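PDB 1YAC: YCAC GENE product from Escherichia coli, which is probably a hydrolase, of unknown specificity, that assembles as an octamer and belongs to the isochorismatase-like family. Local coordinates for residues N38-Y49 with D179-H190. Sequence-based numbering, arbitrary orientation.
Sequences NNVLALGDLAKY and DIAGLATLFSNH. Unlike the reference sequence in segment 179-190: A181 (reference Glu).
The H190 imidazole lies flat on helix 33-49: A42 CA sits 3.5 Å from the ring centroid in a CH-pi contact over one face, while N189 CB covers the opposite face near the rim. Both ring nitrogens are bonded at the edge. At the far end the Y49 ring has G182 O over one face and D179 OD2 at its edge, where Y49 OH donates to it over 2.7 Å; the other oxygen of D179, OD1, N-caps helix 180-190 through G182 N. H190 ND1 donates to N38 OD1 (2.8 Å), coming from above the amide's carbonyl plane, and NE2 gives a nearly straight bond (173°) to D45 OD2, the carboxylate plane turned steeply from the ring. With CG anti to its own N (chi1 178°), N38 swings its amide across to H190, where ND2 also reaches the carbonyl O at 2.8 Å, so two bonds grip the amide. A water links D45 OD2 to N189 ND2. With an alanine in place of H190, D45 and N38 would probably each lose a ring N-H donor, and A42 CA the ring it packs against. Midway, L186 pushes CD1 against D45 CB (3.6 Å). The axes of segments 38-49 and 180-190 run antiparallel (168°) and come within 10.3 Å. Helix 165-173 packs against both, through A42, L46, L183 and F187, while L43 and A47 rest on strand 13-18 of the parallel sheet in this three-layer alpha-beta-alpha sandwich.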
ATOM      1  N   ASN A  38      19.250  -6.235  -8.926  1.00  7.32           N
ATOM      2  CA  ASN A  38      20.077  -6.947  -7.958  1.00  7.93           C
ATOM      3  C   ASN A  38      19.758  -8.439  -7.921  1.00  7.90           C
ATOM      4  O   ASN A  38      20.669  -9.277  -7.915  1.00  8.15           O
ATOM      5  CB  ASN A  38      19.899  -6.366  -6.557  1.00  8.41           C
ATOM      6  CG  ASN A  38      20.720  -7.110  -5.515  1.00  8.74           C
ATOM      7  OD1 ASN A  38      21.957  -7.191  -5.613  1.00  8.39           O
ATOM      8  ND2 ASN A  38      20.041  -7.674  -4.523  1.00  9.51           N
ATOM      9  N   ASN A  39      18.466  -8.766  -7.913  1.00  7.67           N
ATOM     10  CA  ASN A  39      18.007 -10.160  -7.862  1.00  6.53           C
ATOM     11  C   ASN A  39      18.411 -10.967  -9.097  1.00  7.80           C
ATOM     12  O   ASN A  39      18.846 -12.120  -8.988  1.00  7.55           O
ATOM     13  CB  ASN A  39      16.488 -10.218  -7.670  1.00  6.37           C
ATOM     14  CG  ASN A  39      16.052  -9.784  -6.270  1.00  7.11           C
ATOM     15  OD1 ASN A  39      16.883  -9.600  -5.376  1.00  7.68           O
ATOM     16  ND2 ASN A  39      14.744  -9.628  -6.074  1.00  6.35           N
ATOM     17  N   VAL A  40      18.247 -10.381 -10.277  1.00  7.57           N
ATOM     18  CA  VAL A  40      18.632 -11.069 -11.510  1.00  8.32           C
ATOM     19  C   VAL A  40      20.148 -11.327 -11.510  1.00  8.95           C
ATOM     20  O   VAL A  40      20.615 -12.429 -11.850  1.00  8.96           O
ATOM     21  CB  VAL A  40      18.236 -10.237 -12.763  1.00  7.93           C
ATOM     22  CG1 VAL A  40      18.802 -10.869 -14.048  1.00  7.53           C
ATOM     23  CG2 VAL A  40      16.719 -10.146 -12.861  1.00  8.92           C
ATOM     24  N   LEU A  41      20.919 -10.323 -11.108  1.00  9.21           N
ATOM     25  CA  LEU A  41      22.372 -10.477 -11.072  1.00  9.64           C
ATOM     26  C   LEU A  41      22.774 -11.469  -9.983  1.00  9.14           C
ATOM     27  O   LEU A  41      23.774 -12.169 -10.110  1.00  9.91           O
ATOM     28  CB  LEU A  41      23.059  -9.124 -10.864  1.00 10.37           C
ATOM     29  CG  LEU A  41      22.780  -8.091 -11.961  1.00  9.41           C
ATOM     30  CD1 LEU A  41      23.597  -6.832 -11.691  1.00 11.22           C
ATOM     31  CD2 LEU A  41      23.131  -8.670 -13.320  1.00 12.49           C
ATOM     32  N   ALA A  42      22.000 -11.520  -8.908  1.00  9.19           N
ATOM     33  CA  ALA A  42      22.280 -12.444  -7.813  1.00  8.62           C
ATOM     34  C   ALA A  42      22.130 -13.863  -8.329  1.00  8.35           C
ATOM     35  O   ALA A  42      22.975 -14.718  -8.045  1.00  8.40           O
ATOM     36  CB  ALA A  42      21.326 -12.199  -6.651  1.00  8.17           C
ATOM     37  N   LEU A  43      21.071 -14.092  -9.111  1.00  8.06           N
ATOM     38  CA  LEU A  43      20.784 -15.403  -9.696  1.00  8.01           C
ATOM     39  C   LEU A  43      21.906 -15.800 -10.648  1.00  8.17           C
ATOM     40  O   LEU A  43      22.359 -16.942 -10.636  1.00  8.40           O
ATOM     41  CB  LEU A  43      19.443 -15.403 -10.441  1.00  7.32           C
ATOM     42  CG  LEU A  43      19.030 -16.741 -11.092  1.00  7.77           C
ATOM     43  CD1 LEU A  43      19.032 -17.900 -10.076  1.00  6.64           C
ATOM     44  CD2 LEU A  43      17.649 -16.585 -11.722  1.00  7.23           C
ATOM     45  N   GLY A  44      22.342 -14.868 -11.487  1.00  7.57           N
ATOM     46  CA  GLY A  44      23.444 -15.187 -12.381  1.00  8.52           C
ATOM     47  C   GLY A  44      24.703 -15.550 -11.590  1.00  8.33           C
ATOM     48  O   GLY A  44      25.378 -16.549 -11.887  1.00  8.38           O
ATOM     49  N   ASP A  45      24.994 -14.770 -10.550  1.00  8.59           N
ATOM     50  CA  ASP A  45      26.175 -14.998  -9.719  1.00  8.62           C
ATOM     51  C   ASP A  45      26.126 -16.343  -9.013  1.00  9.66           C
ATOM     52  O   ASP A  45      27.155 -17.019  -8.887  1.00  9.61           O
ATOM     53  CB  ASP A  45      26.347 -13.889  -8.676  1.00  9.20           C
ATOM     54  CG  ASP A  45      26.922 -12.611  -9.251  1.00 11.16           C
ATOM     55  OD1 ASP A  45      27.129 -12.501 -10.483  1.00 12.46           O
ATOM     56  OD2 ASP A  45      27.186 -11.705  -8.445  1.00 11.05           O
ATOM     57  N   LEU A  46      24.946 -16.743  -8.541  1.00  9.46           N
ATOM     58  CA  LEU A  46      24.846 -18.026  -7.851  1.00 10.02           C
ATOM     59  C   LEU A  46      24.987 -19.176  -8.845  1.00  9.88           C
ATOM     60  O   LEU A  46      25.615 -20.193  -8.533  1.00 10.96           O
ATOM     61  CB  LEU A  46      23.565 -18.133  -7.005  1.00  9.23           C
ATOM     62  CG  LEU A  46      22.190 -18.416  -7.607  1.00  9.28           C
ATOM     63  CD1 LEU A  46      21.985 -19.918  -7.852  1.00  6.95           C
ATOM     64  CD2 LEU A  46      21.120 -17.896  -6.655  1.00  8.34           C
ATOM     65  N   ALA A  47      24.449 -19.007 -10.048  1.00  8.95           N
ATOM     66  CA  ALA A  47      24.560 -20.043 -11.071  1.00 11.29           C
ATOM     67  C   ALA A  47      26.043 -20.263 -11.369  1.00 11.97           C
ATOM     68  O   ALA A  47      26.518 -21.402 -11.477  1.00 12.68           O
ATOM     69  CB  ALA A  47      23.832 -19.625 -12.333  1.00  9.61           C
ATOM     70  N   LYS A  48      26.774 -19.161 -11.480  1.00 12.92           N
ATOM     71  CA  LYS A  48      28.203 -19.224 -11.741  1.00 13.62           C
ATOM     72  C   LYS A  48      28.949 -19.819 -10.543  1.00 13.47           C
ATOM     73  O   LYS A  48      29.777 -20.731 -10.701  1.00 13.25           O
ATOM     74  CB  LYS A  48      28.739 -17.825 -12.061  1.00 16.23           C
ATOM     75  CG  LYS A  48      30.240 -17.775 -12.283  1.00 20.98           C
ATOM     76  CD  LYS A  48      30.606 -17.575 -13.740  1.00 25.42           C
ATOM     77  CE  LYS A  48      30.082 -18.674 -14.628  1.00 27.55           C
ATOM     78  NZ  LYS A  48      30.640 -18.544 -16.004  1.00 30.68           N
ATOM     79  N   TYR A  49      28.631 -19.326  -9.349  1.00 12.38           N
ATOM     80  CA  TYR A  49      29.272 -19.800  -8.121  1.00 13.94           C
ATOM     81  C   TYR A  49      29.131 -21.314  -7.916  1.00 14.36           C
ATOM     82  O   TYR A  49      30.096 -21.999  -7.564  1.00 13.77           O
ATOM     83  CB  TYR A  49      28.713 -19.065  -6.901  1.00 14.44           C
ATOM     84  CG  TYR A  49      29.264 -19.588  -5.589  1.00 16.75           C
ATOM     85  CD1 TYR A  49      30.613 -19.445  -5.270  1.00 16.75           C
ATOM     86  CD2 TYR A  49      28.441 -20.248  -4.682  1.00 16.01           C
ATOM     87  CE1 TYR A  49      31.127 -19.947  -4.082  1.00 16.80           C
ATOM     88  CE2 TYR A  49      28.945 -20.755  -3.495  1.00 16.72           C
ATOM     89  CZ  TYR A  49      30.290 -20.596  -3.200  1.00 18.41           C
ATOM     90  OH  TYR A  49      30.790 -21.072  -2.001  1.00 19.66           O
ATOM     91  N   ASP A 179      32.339 -23.780   1.893  1.00 31.28           N
ATOM     92  CA  ASP A 179      33.059 -22.611   1.384  1.00 30.86           C
ATOM     93  C   ASP A 179      32.406 -21.360   1.978  1.00 30.94           C
ATOM     94  O   ASP A 179      31.509 -20.765   1.371  1.00 31.89           O
ATOM     95  CB  ASP A 179      33.017 -22.545  -0.150  1.00 30.62           C
ATOM     96  CG  ASP A 179      33.706 -21.304  -0.707  1.00 31.15           C
ATOM     97  OD1 ASP A 179      34.502 -20.672   0.022  1.00 30.71           O
ATOM     98  OD2 ASP A 179      33.440 -20.948  -1.876  1.00 29.87           O
ATOM     99  N   ILE A 180      32.854 -20.972   3.167  1.00 29.41           N
ATOM    100  CA  ILE A 180      32.307 -19.804   3.854  1.00 28.39           C
ATOM    101  C   ILE A 180      32.489 -18.502   3.086  1.00 26.83           C
ATOM    102  O   ILE A 180      31.520 -17.819   2.782  1.00 26.82           O
ATOM    103  CB  ILE A 180      32.904 -19.657   5.281  1.00 29.67           C
ATOM    104  CG1 ILE A 180      32.455 -20.831   6.156  1.00 30.26           C
ATOM    105  CG2 ILE A 180      32.496 -18.321   5.906  1.00 29.10           C
ATOM    106  CD1 ILE A 180      33.000 -20.798   7.574  1.00 32.13           C
ATOM    107  N   ALA A 181      33.730 -18.176   2.747  1.00 25.93           N
ATOM    108  CA  ALA A 181      34.034 -16.942   2.032  1.00 25.89           C
ATOM    109  C   ALA A 181      33.249 -16.770   0.734  1.00 25.41           C
ATOM    110  O   ALA A 181      32.756 -15.679   0.444  1.00 25.17           O
ATOM    111  CB  ALA A 181      35.533 -16.847   1.759  1.00 26.70           C
ATOM    112  N   GLY A 182      33.120 -17.850  -0.026  1.00 23.45           N
ATOM    113  CA  GLY A 182      32.396 -17.797  -1.281  1.00 22.24           C
ATOM    114  C   GLY A 182      30.933 -17.429  -1.125  1.00 21.26           C
ATOM    115  O   GLY A 182      30.433 -16.531  -1.818  1.00 19.95           O
ATOM    116  N   LEU A 183      30.236 -18.122  -0.230  1.00 20.10           N
ATOM    117  CA  LEU A 183      28.820 -17.839  -0.014  1.00 19.67           C
ATOM    118  C   LEU A 183      28.659 -16.448   0.595  1.00 18.36           C
ATOM    119  O   LEU A 183      27.777 -15.686   0.199  1.00 18.42           O
ATOM    120  CB  LEU A 183      28.192 -18.878   0.910  1.00 19.92           C
ATOM    121  CG  LEU A 183      26.663 -18.881   0.942  1.00 20.94           C
ATOM    122  CD1 LEU A 183      26.130 -19.454  -0.380  1.00 19.33           C
ATOM    123  CD2 LEU A 183      26.175 -19.711   2.136  1.00 21.01           C
ATOM    124  N   ALA A 184      29.534 -16.120   1.542  1.00 16.01           N
ATOM    125  CA  ALA A 184      29.506 -14.824   2.206  1.00 16.16           C
ATOM    126  C   ALA A 184      29.660 -13.692   1.194  1.00 15.97           C
ATOM    127  O   ALA A 184      29.023 -12.648   1.324  1.00 14.98           O
ATOM    128  CB  ALA A 184      30.614 -14.744   3.252  1.00 17.01           C
ATOM    129  N   THR A 185      30.520 -13.894   0.199  1.00 15.10           N
ATOM    130  CA  THR A 185      30.745 -12.893  -0.836  1.00 15.71           C
ATOM    131  C   THR A 185      29.482 -12.697  -1.664  1.00 15.61           C
ATOM    132  O   THR A 185      29.077 -11.558  -1.927  1.00 16.69           O
ATOM    133  CB  THR A 185      31.942 -13.282  -1.747  1.00 16.92           C
ATOM    134  OG1 THR A 185      33.140 -13.273  -0.966  1.00 19.92           O
ATOM    135  CG2 THR A 185      32.114 -12.285  -2.890  1.00 16.65           C
ATOM    136  N   LEU A 186      28.839 -13.802  -2.035  1.00 14.85           N
ATOM    137  CA  LEU A 186      27.607 -13.749  -2.821  1.00 14.02           C
ATOM    138  C   LEU A 186      26.551 -12.962  -2.041  1.00 12.47           C
ATOM    139  O   LEU A 186      25.888 -12.081  -2.588  1.00 11.65           O
ATOM    140  CB  LEU A 186      27.090 -15.165  -3.106  1.00 15.12           C
ATOM    141  CG  LEU A 186      25.726 -15.281  -3.813  1.00 16.51           C
ATOM    142  CD1 LEU A 186      25.884 -14.934  -5.288  1.00 14.74           C
ATOM    143  CD2 LEU A 186      25.172 -16.703  -3.666  1.00 16.87           C
ATOM    144  N   PHE A 187      26.415 -13.271  -0.758  1.00 11.34           N
ATOM    145  CA  PHE A 187      25.435 -12.597   0.086  1.00 11.43           C
ATOM    146  C   PHE A 187      25.760 -11.114   0.275  1.00 11.90           C
ATOM    147  O   PHE A 187      24.890 -10.244   0.140  1.00 12.62           O
ATOM    148  CB  PHE A 187      25.338 -13.306   1.440  1.00 11.79           C
ATOM    149  CG  PHE A 187      24.725 -14.686   1.377  1.00 12.77           C
ATOM    150  CD1 PHE A 187      24.139 -15.167   0.200  1.00 13.02           C
ATOM    151  CD2 PHE A 187      24.725 -15.504   2.504  1.00 12.61           C
ATOM    152  CE1 PHE A 187      23.566 -16.439   0.149  1.00 13.89           C
ATOM    153  CE2 PHE A 187      24.154 -16.778   2.464  1.00 13.72           C
ATOM    154  CZ  PHE A 187      23.573 -17.247   1.281  1.00 13.20           C
ATOM    155  N   SER A 188      27.016 -10.823   0.572  1.00 11.80           N
ATOM    156  CA  SER A 188      27.447  -9.444   0.774  1.00 13.67           C
ATOM    157  C   SER A 188      27.215  -8.581  -0.479  1.00 13.12           C
ATOM    158  O   SER A 188      26.800  -7.425  -0.380  1.00 12.68           O
ATOM    159  CB  SER A 188      28.934  -9.421   1.178  1.00 15.26           C
ATOM    160  OG  SER A 188      29.393  -8.094   1.389  1.00 20.87           O
ATOM    161  N   ASN A 189      27.451  -9.167  -1.650  1.00 11.90           N
ATOM    162  CA  ASN A 189      27.266  -8.455  -2.914  1.00 11.21           C
ATOM    163  C   ASN A 189      25.816  -8.216  -3.292  1.00 11.29           C
ATOM    164  O   ASN A 189      25.527  -7.321  -4.083  1.00 10.08           O
ATOM    165  CB  ASN A 189      27.927  -9.221  -4.069  1.00 11.36           C
ATOM    166  CG  ASN A 189      29.441  -9.247  -3.955  1.00 15.05           C
ATOM    167  OD1 ASN A 189      30.037  -8.297  -3.457  1.00 17.59           O
ATOM    168  ND2 ASN A 189      30.042 -10.369  -4.267  1.00 16.01           N
ATOM    169  N   HIS A 190      24.905  -9.001  -2.709  1.00  8.96           N
ATOM    170  CA  HIS A 190      23.495  -8.898  -3.051  1.00  8.05           C
ATOM    171  C   HIS A 190      22.476  -8.645  -1.941  1.00  8.19           C
ATOM    172  O   HIS A 190      21.274  -8.609  -2.199  1.00  8.75           O
ATOM    173  CB  HIS A 190      23.094 -10.116  -3.887  1.00  8.99           C
ATOM    174  CG  HIS A 190      23.847 -10.209  -5.172  1.00  9.85           C
ATOM    175  ND1 HIS A 190      23.650  -9.331  -6.218  1.00  9.35           N
ATOM    176  CD2 HIS A 190      24.830 -11.050  -5.572  1.00  9.61           C
ATOM    177  CE1 HIS A 190      24.468  -9.637  -7.213  1.00  9.89           C
ATOM    178  NE2 HIS A 190      25.192 -10.675  -6.839  1.00  8.77           N
TER
HETATM  179  O   HOH W   1      28.342 -12.131  -5.936  1.00 13.77           O